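Long-range contacts in hyperpolarization-activated (Ih) channel (PDB 2PTM), which probably works as a voltage-gated, hyperpolarization-activated cation channel, represented here by its cytoplasmic C-linker and cyclic nucleotide-binding domain with cAMP bound: residues I145-R150 / L168-F173; Q120-I125 / K158-C163; R8-K13 / G44-E49. All blocks are in the same frame, centred on the assembly; numbering follows the deposited sequence.

Contact 1: residues I145-R150 / L168-F173. With CMP (adenosine-3',5'-cyclic-monophosphate), chain C.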
loop_
_atom_site.group_PDB
_atom_site.type_symbol
_atom_site.label_atom_id
_atom_site.label_comp_id
_atom_site.label_asym_id
_atom_site.label_seq_id
_atom_site.Cartn_x
_atom_site.Cartn_y
_atom_site.Cartn_z
ATOM N N ILE A 145 12.614 -16.561 19.477
ATOM C CA ILE A 145 11.826 -17.319 20.457
ATOM C C ILE A 145 10.382 -16.852 20.431
ATOM O O ILE A 145 9.448 -17.654 20.325
ATOM C CB ILE A 145 12.352 -17.157 21.911
ATOM C CG1 ILE A 145 13.801 -17.615 22.044
ATOM C CG2 ILE A 145 11.467 -17.923 22.872
ATOM C CD1 ILE A 145 14.055 -18.923 21.432
ATOM N N CYS A 146 10.208 -15.538 20.522
ATOM C CA CYS A 146 8.888 -14.909 20.515
ATOM C C CYS A 146 8.082 -15.266 19.261
ATOM O O CYS A 146 6.864 -15.416 19.314
ATOM C CB CYS A 146 9.076 -13.395 20.610
ATOM S SG CYS A 146 7.589 -12.441 20.681
ATOM N N LEU A 147 8.764 -15.394 18.127
ATOM C CA LEU A 147 8.094 -15.763 16.875
ATOM C C LEU A 147 7.648 -17.222 16.879
ATOM O O LEU A 147 6.687 -17.589 16.204
ATOM C CB LEU A 147 9.010 -15.520 15.672
ATOM C CG LEU A 147 9.542 -14.100 15.477
ATOM C CD1 LEU A 147 10.141 -13.966 14.098
ATOM C CD2 LEU A 147 8.423 -13.107 15.658
ATOM N N LEU A 148 8.369 -18.055 17.616
ATOM C CA LEU A 148 8.035 -19.472 17.709
ATOM C C LEU A 148 6.892 -19.722 18.688
ATOM O O LEU A 148 6.025 -20.562 18.440
ATOM C CB LEU A 148 9.270 -20.294 18.104
ATOM C CG LEU A 148 10.406 -20.359 17.080
ATOM C CD1 LEU A 148 11.685 -20.930 17.702
ATOM C CD2 LEU A 148 9.977 -21.172 15.867
ATOM N N THR A 149 6.884 -18.987 19.795
ATOM C CA THR A 149 5.879 -19.184 20.837
ATOM C C THR A 149 4.656 -18.299 20.631
ATOM O O THR A 149 3.589 -18.564 21.182
ATOM C CB THR A 149 6.439 -18.843 22.220
ATOM O OG1 THR A 149 6.702 -17.436 22.286
ATOM C CG2 THR A 149 7.718 -19.612 22.487
ATOM N N ARG A 150 4.822 -17.242 19.847
ATOM C CA ARG A 150 3.791 -16.221 19.691
ATOM C C ARG A 150 3.413 -15.618 21.045
ATOM O O ARG A 150 2.289 -15.147 21.240
ATOM C CB ARG A 150 2.564 -16.799 18.983
ATOM C CG ARG A 150 2.889 -17.455 17.651
ATOM C CD ARG A 150 1.777 -18.388 17.195
ATOM N NE ARG A 150 2.185 -19.174 16.033
ATOM C CZ ARG A 150 2.818 -20.342 16.105
ATOM N NH1 ARG A 150 3.114 -20.866 17.288
ATOM N NH2 ARG A 150 3.154 -20.987 14.995
ATOM N N LEU A 168 13.868 -10.564 9.675
ATOM C CA LEU A 168 12.839 -11.321 8.976
ATOM C C LEU A 168 11.543 -11.137 9.762
ATOM O O LEU A 168 11.487 -11.480 10.941
ATOM C CB LEU A 168 13.212 -12.806 8.959
ATOM C CG LEU A 168 12.432 -13.746 8.046
ATOM C CD1 LEU A 168 12.705 -13.411 6.583
ATOM C CD2 LEU A 168 12.851 -15.186 8.365
ATOM N N SER A 169 10.506 -10.609 9.118
ATOM C CA SER A 169 9.250 -10.301 9.797
ATOM C C SER A 169 8.541 -11.577 10.230
ATOM O O SER A 169 8.827 -12.650 9.713
ATOM C CB SER A 169 8.336 -9.519 8.860
ATOM O OG SER A 169 7.873 -10.369 7.825
ATOM N N VAL A 170 7.612 -11.464 11.171
ATOM C CA VAL A 170 6.893 -12.649 11.643
ATOM C C VAL A 170 6.132 -13.310 10.486
ATOM O O VAL A 170 6.068 -14.535 10.394
ATOM C CB VAL A 170 5.966 -12.335 12.847
ATOM C CG1 VAL A 170 5.063 -11.157 12.540
ATOM C CG2 VAL A 170 5.146 -13.569 13.246
ATOM N N GLN A 171 5.581 -12.506 9.582
ATOM C CA GLN A 171 4.856 -13.070 8.446
ATOM C C GLN A 171 5.774 -13.871 7.529
ATOM O O GLN A 171 5.438 -14.987 7.143
ATOM C CB GLN A 171 4.109 -11.985 7.659
ATOM C CG GLN A 171 4.651 -10.585 7.886
ATOM C CD GLN A 171 4.078 -9.935 9.135
ATOM O OE1 GLN A 171 2.874 -10.027 9.403
ATOM N NE2 GLN A 171 4.934 -9.269 9.903
ATOM N N HIS A 172 6.934 -13.311 7.192
ATOM C CA HIS A 172 7.890 -14.013 6.335
ATOM C C HIS A 172 8.516 -15.217 7.039
ATOM O O HIS A 172 8.751 -16.253 6.419
ATOM C CB HIS A 172 8.993 -13.063 5.851
ATOM C CG HIS A 172 8.489 -11.909 5.041
ATOM N ND1 HIS A 172 7.472 -12.034 4.115
ATOM C CD2 HIS A 172 8.873 -10.611 4.999
ATOM C CE1 HIS A 172 7.245 -10.861 3.548
ATOM N NE2 HIS A 172 8.081 -9.980 4.069
ATOM N N PHE A 173 8.813 -15.051 8.326
ATOM C CA PHE A 173 9.326 -16.123 9.175
ATOM C C PHE A 173 8.406 -17.337 9.090
ATOM O O PHE A 173 8.849 -18.457 8.808
ATOM C CB PHE A 173 9.424 -15.603 10.616
ATOM C CG PHE A 173 9.862 -16.628 11.631
ATOM C CD1 PHE A 173 11.207 -16.807 11.923
ATOM C CD2 PHE A 173 8.927 -17.378 12.326
ATOM C CE1 PHE A 173 11.615 -17.730 12.879
ATOM C CE2 PHE A 173 9.324 -18.309 13.281
ATOM C CZ PHE A 173 10.674 -18.484 13.559
HETATM P P CMP C . 13.092 -13.386 21.862
HETATM O O1P CMP C . 12.463 -13.847 23.214
HETATM O O2P CMP C . 12.218 -13.315 20.701
HETATM O "O5'" CMP C . 13.833 -12.032 22.314
HETATM C "C5'" CMP C . 15.088 -11.949 22.947
HETATM C "C4'" CMP C . 16.122 -12.884 22.335
HETATM O "O4'" CMP C . 17.276 -13.148 23.125
HETATM C "C3'" CMP C . 15.496 -14.256 22.264
HETATM O "O3'" CMP C . 14.289 -14.449 21.610
HETATM C "C2'" CMP C . 16.627 -15.212 21.882
HETATM O "O2'" CMP C . 16.963 -15.004 20.518
HETATM C "C1'" CMP C . 17.750 -14.471 22.686
HETATM N N9 CMP C . 18.141 -15.204 23.855
HETATM C C8 CMP C . 17.447 -15.375 25.079
HETATM N N7 CMP C . 18.148 -16.092 25.975
HETATM C C5 CMP C . 19.339 -16.430 25.322
HETATM C C6 CMP C . 20.496 -17.180 25.680
HETATM N N6 CMP C . 20.607 -17.740 26.928
HETATM N N1 CMP C . 21.497 -17.331 24.762
HETATM C C2 CMP C . 21.366 -16.747 23.549
HETATM N N3 CMP C . 20.345 -16.006 23.067
HETATM C C4 CMP C . 19.361 -15.860 23.986
#
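Leu-168, next to last in its strand, meets the helix 145-149 only lightly: its carbonyl O lies 4.2 Å from Leu-147 CD1, while its side chain turns to Met-115 and Leu-93. Ser-169 then ends the strand and caps the next helix. Its OG accepts a nearly straight bond (167°) from His-172 N, 3.2 Å away, an N-cap bond at the start of the helix that carries Val-170 and Phe-173. On the first turn Val-170 offers its branched carbon to the other methyl of Leu-147, with CB to CD2 at 3.8 Å, so the two branches of this leucine serve different partners.

Phe-173 follows, one turn after Ser-169. Its CG stands trans to the backbone N (chi1 176°), which extends the ring toward the helix 145-149. Leu-147 covers one face: CD1 sits 3.6 Å from CG, near the rim, and CB lies 3.9 Å from the ring centroid, 19° off the normal, in a CH-pi contact. Leu-148 arrives at the edge, with CD2 in the ring plane and 3.6 Å from CZ. The phenyl group is thus held from above and from its far end, and Met-115 and Met-187 add to the apolar surroundings.

The N-terminal end of the short helix faces cAMP. Cys-146 N donates to O2P over 3.0 Å, and Ile-145 N makes a weaker bond to O3'; the helix start would favour the negative phosphate. This is the helix of the phosphate-binding cassette, its first amides on the cyclic phosphate, docked through its leucines on the start of the helix that follows the beta roll, as in cyclic nucleotide-binding domains.

Contact 2: residues Q120-I125 / K158-C163. With CMP (adenosine-3',5'-cyclic-monophosphate), chain C.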
loop_
_atom_site.group_PDB
_atom_site.type_symbol
_atom_site.label_atom_id
_atom_site.label_comp_id
_atom_site.label_asym_id
_atom_site.label_seq_id
_atom_site.Cartn_x
_atom_site.Cartn_y
_atom_site.Cartn_z
ATOM N N GLN A 120 27.209 -7.952 11.252
ATOM C CA GLN A 120 28.357 -7.527 12.039
ATOM C C GLN A 120 27.939 -6.808 13.303
ATOM O O GLN A 120 26.992 -6.033 13.294
ATOM C CB GLN A 120 29.287 -6.654 11.202
ATOM C CG GLN A 120 30.320 -7.488 10.451
ATOM C CD GLN A 120 31.376 -6.647 9.785
ATOM O OE1 GLN A 120 32.557 -6.719 10.135
ATOM N NE2 GLN A 120 30.962 -5.845 8.811
ATOM N N GLY A 121 28.641 -7.086 14.397
ATOM C CA GLY A 121 28.392 -6.378 15.630
ATOM C C GLY A 121 28.318 -7.324 16.812
ATOM O O GLY A 121 28.347 -8.546 16.663
ATOM N N ILE A 122 28.213 -6.741 17.992
ATOM C CA ILE A 122 28.111 -7.513 19.226
ATOM C C ILE A 122 26.909 -7.009 20.008
ATOM O O ILE A 122 26.750 -5.803 20.187
ATOM C CB ILE A 122 29.363 -7.326 20.089
ATOM C CG1 ILE A 122 30.596 -7.843 19.339
ATOM C CG2 ILE A 122 29.184 -8.026 21.419
ATOM C CD1 ILE A 122 31.900 -7.538 20.030
ATOM N N VAL A 123 26.054 -7.926 20.453
ATOM C CA VAL A 123 24.926 -7.571 21.305
ATOM C C VAL A 123 24.984 -8.357 22.612
ATOM O O VAL A 123 25.568 -9.443 22.664
ATOM C CB VAL A 123 23.562 -7.816 20.598
ATOM C CG1 VAL A 123 23.496 -7.035 19.306
ATOM C CG2 VAL A 123 23.356 -9.296 20.325
ATOM N N ASP A 124 24.407 -7.783 23.666
ATOM C CA ASP A 124 24.275 -8.461 24.952
ATOM C C ASP A 124 22.848 -8.949 25.117
ATOM O O ASP A 124 21.908 -8.226 24.787
ATOM C CB ASP A 124 24.584 -7.499 26.101
ATOM C CG ASP A 124 26.057 -7.167 26.211
ATOM O OD1 ASP A 124 26.906 -7.974 25.773
ATOM O OD2 ASP A 124 26.364 -6.092 26.758
ATOM N N ILE A 125 22.693 -10.174 25.620
ATOM C CA ILE A 125 21.386 -10.713 25.977
ATOM C C ILE A 125 21.180 -10.472 27.474
ATOM O O ILE A 125 21.912 -11.016 28.293
ATOM C CB ILE A 125 21.309 -12.234 25.683
ATOM C CG1 ILE A 125 21.713 -12.530 24.227
ATOM C CG2 ILE A 125 19.924 -12.788 26.013
ATOM C CD1 ILE A 125 20.919 -11.775 23.196
ATOM N N LYS A 158 20.729 -5.695 23.672
ATOM C CA LYS A 158 21.302 -4.352 23.645
ATOM C C LYS A 158 22.598 -4.360 22.861
ATOM O O LYS A 158 23.463 -5.189 23.107
ATOM C CB LYS A 158 21.577 -3.870 25.073
ATOM C CG LYS A 158 22.052 -2.419 25.208
ATOM C CD LYS A 158 22.236 -2.075 26.688
ATOM C CE LYS A 158 22.515 -0.577 26.899
ATOM N NZ LYS A 158 22.882 -0.285 28.312
ATOM N N CYS A 159 22.739 -3.425 21.925
ATOM C CA CYS A 159 23.954 -3.335 21.122
ATOM C C CYS A 159 25.158 -2.833 21.922
ATOM O O CYS A 159 25.072 -1.821 22.620
ATOM C CB CYS A 159 23.736 -2.390 19.950
ATOM S SG CYS A 159 22.494 -2.958 18.806
ATOM N N GLU A 160 26.286 -3.524 21.790
ATOM C CA GLU A 160 27.533 -3.055 22.381
ATOM C C GLU A 160 28.254 -2.157 21.378
ATOM O O GLU A 160 28.859 -1.171 21.761
ATOM C CB GLU A 160 28.439 -4.229 22.792
ATOM C CG GLU A 160 27.984 -4.997 24.020
ATOM C CD GLU A 160 28.412 -4.329 25.314
ATOM O OE1 GLU A 160 28.943 -5.034 26.194
ATOM O OE2 GLU A 160 28.234 -3.095 25.444
ATOM N N THR A 161 28.168 -2.502 20.093
ATOM C CA THR A 161 28.892 -1.801 19.040
ATOM C C THR A 161 27.855 -1.297 18.050
ATOM O O THR A 161 26.664 -1.487 18.266
ATOM C CB THR A 161 29.819 -2.766 18.289
ATOM O OG1 THR A 161 29.029 -3.777 17.648
ATOM C CG2 THR A 161 30.808 -3.446 19.242
ATOM N N TYR A 162 28.289 -0.647 16.976
ATOM C CA TYR A 162 27.403 -0.486 15.830
ATOM C C TYR A 162 27.069 -1.892 15.348
ATOM O O TYR A 162 27.948 -2.757 15.310
ATOM C CB TYR A 162 28.091 0.308 14.710
ATOM C CG TYR A 162 27.847 1.791 14.811
ATOM C CD1 TYR A 162 28.609 2.580 15.661
ATOM C CD2 TYR A 162 26.834 2.400 14.071
ATOM C CE1 TYR A 162 28.379 3.941 15.766
ATOM C CE2 TYR A 162 26.590 3.747 14.171
ATOM C CZ TYR A 162 27.366 4.517 15.022
ATOM O OH TYR A 162 27.129 5.862 15.125
ATOM N N CYS A 163 25.812 -2.128 14.979
ATOM C CA CYS A 163 25.397 -3.447 14.510
ATOM C C CYS A 163 24.693 -3.334 13.182
ATOM O O CYS A 163 23.832 -2.479 13.002
ATOM C CB CYS A 163 24.462 -4.132 15.517
ATOM S SG CYS A 163 25.303 -4.594 17.054
HETATM P P CMP C . 13.092 -13.386 21.862
HETATM O O1P CMP C . 12.463 -13.847 23.214
HETATM O O2P CMP C . 12.218 -13.315 20.701
HETATM O "O5'" CMP C . 13.833 -12.032 22.314
HETATM C "C5'" CMP C . 15.088 -11.949 22.947
HETATM C "C4'" CMP C . 16.122 -12.884 22.335
HETATM O "O4'" CMP C . 17.276 -13.148 23.125
HETATM C "C3'" CMP C . 15.496 -14.256 22.264
HETATM O "O3'" CMP C . 14.289 -14.449 21.610
HETATM C "C2'" CMP C . 16.627 -15.212 21.882
HETATM O "O2'" CMP C . 16.963 -15.004 20.518
HETATM C "C1'" CMP C . 17.750 -14.471 22.686
HETATM N N9 CMP C . 18.141 -15.204 23.855
HETATM C C8 CMP C . 17.447 -15.375 25.079
HETATM N N7 CMP C . 18.148 -16.092 25.975
HETATM C C5 CMP C . 19.339 -16.430 25.322
HETATM C C6 CMP C . 20.496 -17.180 25.680
HETATM N N6 CMP C . 20.607 -17.740 26.928
HETATM N N1 CMP C . 21.497 -17.331 24.762
HETATM C C2 CMP C . 21.366 -16.747 23.549
HETATM N N3 CMP C . 20.345 -16.006 23.067
HETATM C C4 CMP C . 19.361 -15.860 23.986
HETATM O O HOH W 1 25.211 -3.831 25.192
#
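Thr-161 OG1 is held from two directions: it accepts Ile-122 N at 3.1 Å and donates to Tyr-162 O at 2.8 Å. With chi1 at 63° the hydroxyl lies between its own backbone N and carbonyl carbon, close to both partners. In the second bond the donor stands well above the carbonyl plane, not on a lone pair. Gly-121 CA lies 3.4 Å from the same OG1, and the glycine backbone comes so near Cys-163 and Tyr-162 O that the absence of a side chain matters.

Farther along, Glu-160 N donates to Ile-122 O over 2.8 Å, and the chains settle into antiparallel pairing. Asp-124 and Lys-158 form the hydrogen-bonded pair, joined by two nearly straight N-H···O bonds, and Val-123 and Cys-159 the non-hydrogen-bonded one. These are neighbouring strands, 123-126 and 156-159, of the cupin-like beta roll of the cyclic nucleotide-binding domain. Ile-125 carries the first strand to the ligand, its CG2 lying 3.7 Å from N9 of cAMP.

On the Val-123 face, Val-123 CG1 packs 3.8 Å from Cys-163 SG. The Asp-124 face is polar: Asp-124 OD2 comes within 2.8 Å of Glu-160 OE1, the carboxylate planes being turned 66° apart. Glu-160 gets there by bending at chi2, -83°. Two carboxylates this close would probably raise the proton affinity of one of them. Asp-124 OD1 is bonded to Ser-135 OG, and a water lies 3.0 Å from Asp-124 OD2.

Contact 3: residues R8-K13 / G44-E49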
loop_
_atom_site.group_PDB
_atom_site.type_symbol
_atom_site.label_atom_id
_atom_site.label_comp_id
_atom_site.label_asym_id
_atom_site.label_seq_id
_atom_site.Cartn_x
_atom_site.Cartn_y
_atom_site.Cartn_z
ATOM N N ARG A 8 24.893 13.042 -4.554
ATOM C CA ARG A 8 23.945 14.152 -4.544
ATOM C C ARG A 8 22.713 13.787 -3.725
ATOM O O ARG A 8 22.179 14.608 -2.984
ATOM C CB ARG A 8 23.549 14.532 -5.974
ATOM N N GLN A 9 22.274 12.541 -3.866
ATOM C CA GLN A 9 21.122 12.042 -3.135
ATOM C C GLN A 9 21.351 12.200 -1.634
ATOM O O GLN A 9 20.443 12.588 -0.897
ATOM C CB GLN A 9 20.887 10.569 -3.476
ATOM C CG GLN A 9 19.564 10.002 -2.981
ATOM C CD GLN A 9 18.434 10.201 -3.973
ATOM O OE1 GLN A 9 18.649 10.667 -5.093
ATOM N NE2 GLN A 9 17.221 9.839 -3.569
ATOM N N TYR A 10 22.576 11.909 -1.197
ATOM C CA TYR A 10 22.938 11.928 0.227
ATOM C C TYR A 10 23.051 13.341 0.795
ATOM O O TYR A 10 22.583 13.608 1.903
ATOM C CB TYR A 10 24.253 11.181 0.448
ATOM C CG TYR A 10 24.765 11.217 1.873
ATOM C CD1 TYR A 10 24.435 10.217 2.772
ATOM C CD2 TYR A 10 25.589 12.246 2.312
ATOM C CE1 TYR A 10 24.906 10.239 4.076
ATOM C CE2 TYR A 10 26.064 12.279 3.610
ATOM C CZ TYR A 10 25.716 11.274 4.485
ATOM O OH TYR A 10 26.190 11.307 5.773
ATOM N N ARG A 11 23.697 14.232 0.046
ATOM C CA ARG A 11 23.833 15.620 0.464
ATOM C C ARG A 11 22.447 16.246 0.526
ATOM O O ARG A 11 22.130 16.999 1.449
ATOM C CB ARG A 11 24.733 16.390 -0.507
ATOM N N GLU A 12 21.634 15.923 -0.474
ATOM C CA GLU A 12 20.235 16.321 -0.518
ATOM C C GLU A 12 19.570 15.953 0.801
ATOM O O GLU A 12 19.097 16.813 1.544
ATOM C CB GLU A 12 19.534 15.573 -1.656
ATOM C CG GLU A 12 18.386 16.318 -2.310
ATOM C CD GLU A 12 18.863 17.319 -3.348
ATOM O OE1 GLU A 12 18.083 17.644 -4.270
ATOM O OE2 GLU A 12 20.024 17.774 -3.244
ATOM N N LYS A 13 19.550 14.654 1.076
ATOM C CA LYS A 13 18.945 14.102 2.281
ATOM C C LYS A 13 19.439 14.775 3.560
ATOM O O LYS A 13 18.640 15.201 4.394
ATOM C CB LYS A 13 19.241 12.602 2.349
ATOM C CG LYS A 13 18.438 11.835 3.380
ATOM C CD LYS A 13 17.035 11.544 2.875
ATOM C CE LYS A 13 16.063 12.640 3.262
ATOM N NZ LYS A 13 16.061 12.890 4.729
ATOM N N GLY A 44 27.886 8.662 2.801
ATOM C CA GLY A 44 27.931 9.741 1.829
ATOM C C GLY A 44 27.268 9.432 0.503
ATOM O O GLY A 44 27.332 10.226 -0.433
ATOM N N LYS A 45 26.620 8.279 0.415
ATOM C CA LYS A 45 25.987 7.872 -0.829
ATOM C C LYS A 45 24.686 7.139 -0.561
ATOM O O LYS A 45 24.642 6.207 0.240
ATOM C CB LYS A 45 26.932 6.988 -1.645
ATOM C CG LYS A 45 28.131 7.729 -2.217
ATOM C CD LYS A 45 29.109 6.776 -2.890
ATOM C CE LYS A 45 30.189 7.534 -3.647
ATOM N NZ LYS A 45 31.109 6.614 -4.376
ATOM N N MET A 46 23.624 7.573 -1.226
ATOM C CA MET A 46 22.347 6.891 -1.122
ATOM C C MET A 46 21.858 6.423 -2.481
ATOM O O MET A 46 21.353 7.209 -3.283
ATOM C CB MET A 46 21.294 7.782 -0.465
ATOM C CG MET A 46 21.564 8.076 0.996
ATOM S SD MET A 46 20.320 9.165 1.695
ATOM C CE MET A 46 19.153 7.987 2.369
ATOM N N PHE A 47 22.032 5.133 -2.734
ATOM C CA PHE A 47 21.412 4.488 -3.873
ATOM C C PHE A 47 19.998 4.148 -3.416
ATOM O O PHE A 47 19.493 4.759 -2.472
ATOM C CB PHE A 47 22.202 3.240 -4.248
ATOM C CG PHE A 47 23.693 3.449 -4.248
ATOM C CD1 PHE A 47 24.426 3.329 -3.076
ATOM C CD2 PHE A 47 24.361 3.772 -5.417
ATOM C CE1 PHE A 47 25.797 3.524 -3.071
ATOM C CE2 PHE A 47 25.732 3.963 -5.418
ATOM C CZ PHE A 47 26.450 3.842 -4.245
ATOM N N ASP A 48 19.352 3.187 -4.064
ATOM C CA ASP A 48 18.011 2.790 -3.635
ATOM C C ASP A 48 17.900 1.280 -3.441
ATOM O O ASP A 48 17.514 0.808 -2.368
ATOM C CB ASP A 48 16.952 3.281 -4.630
ATOM C CG ASP A 48 15.542 3.204 -4.069
ATOM O OD1 ASP A 48 15.340 2.530 -3.035
ATOM O OD2 ASP A 48 14.631 3.821 -4.661
ATOM N N GLU A 49 18.245 0.539 -4.492
ATOM C CA GLU A 49 18.144 -0.920 -4.516
ATOM C C GLU A 49 16.699 -1.401 -4.639
ATOM O O GLU A 49 16.409 -2.305 -5.422
ATOM C CB GLU A 49 18.821 -1.558 -3.301
ATOM C CG GLU A 49 18.933 -3.072 -3.396
ATOM C CD GLU A 49 19.568 -3.693 -2.169
ATOM O OE1 GLU A 49 19.388 -3.145 -1.062
ATOM O OE2 GLU A 49 20.242 -4.735 -2.309
#
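Met-46 and Tyr-10 bury the most surface here, with Gly-44 next. The methionine reaches across to the helix with its whole chain. Its CB lies against Gln-9 CG, 3.8 Å away, the two side chains crossing at about a right angle. CG follows at the edge of the Tyr-10 ring, in its plane and 4.0 Å from CD1. The extended chain brings Met-46 SD to 3.7 Å from Lys-13 CB, and the bend at chi3 (93°) swings CE to Lys-13 CG, 4.0 Å away, the two chains crossing at a slant.

Tyr-10 presents one face of its ring to the peptide of Gly-44. The glycine CA stands almost straight over the ring centre, 3.4 Å from the centroid and 8° off the normal, a close CH-pi contact. The backbone angles of Gly-44, with phi at 89°, by themselves call for glycine, since a side chain would jam against the carbonyl O of the residue before. Gly-44 O also comes within 3.3 Å of Tyr-10 CB.

Lys-13 gives only its aliphatic part to Met-46; its NZ makes a salt bridge with Glu-55 of the third subunit. At the end of the loop, just before helix 50-55, Glu-49 OE2 bonds to Tyr-20 OH of the second subunit. Segments 8-13 and 44-49 of the C-linker thus meet through apolar and CH-pi contacts, with a backbone bond from Met-46 to Ser-6 just before them on the same helix, whereas the charged ends of Lys-13 and Glu-49 reach other subunits.

Overall arrangement
Contacts 1 and 2 belong to the cyclic nucleotide-binding domain and both touch cAMP, one at the phosphate and one at the base, although their centres are about 21 Å apart. Their segments alternate along the chain, and strand 163-169 runs from Cys-163 of contact 2 to Leu-168 of contact 1. Contact 1 is buried and purely apolar between its segments; contact 2 is partly buried and relies on backbone hydrogen bonds, with a polar carboxylate edge. Contact 3 lies in the C-linker, about 32 Å from contact 1 between centres and on the opposite side of the chain's centre. It is a surface contact, apolar like contact 1, but it alone of the three borders other subunits.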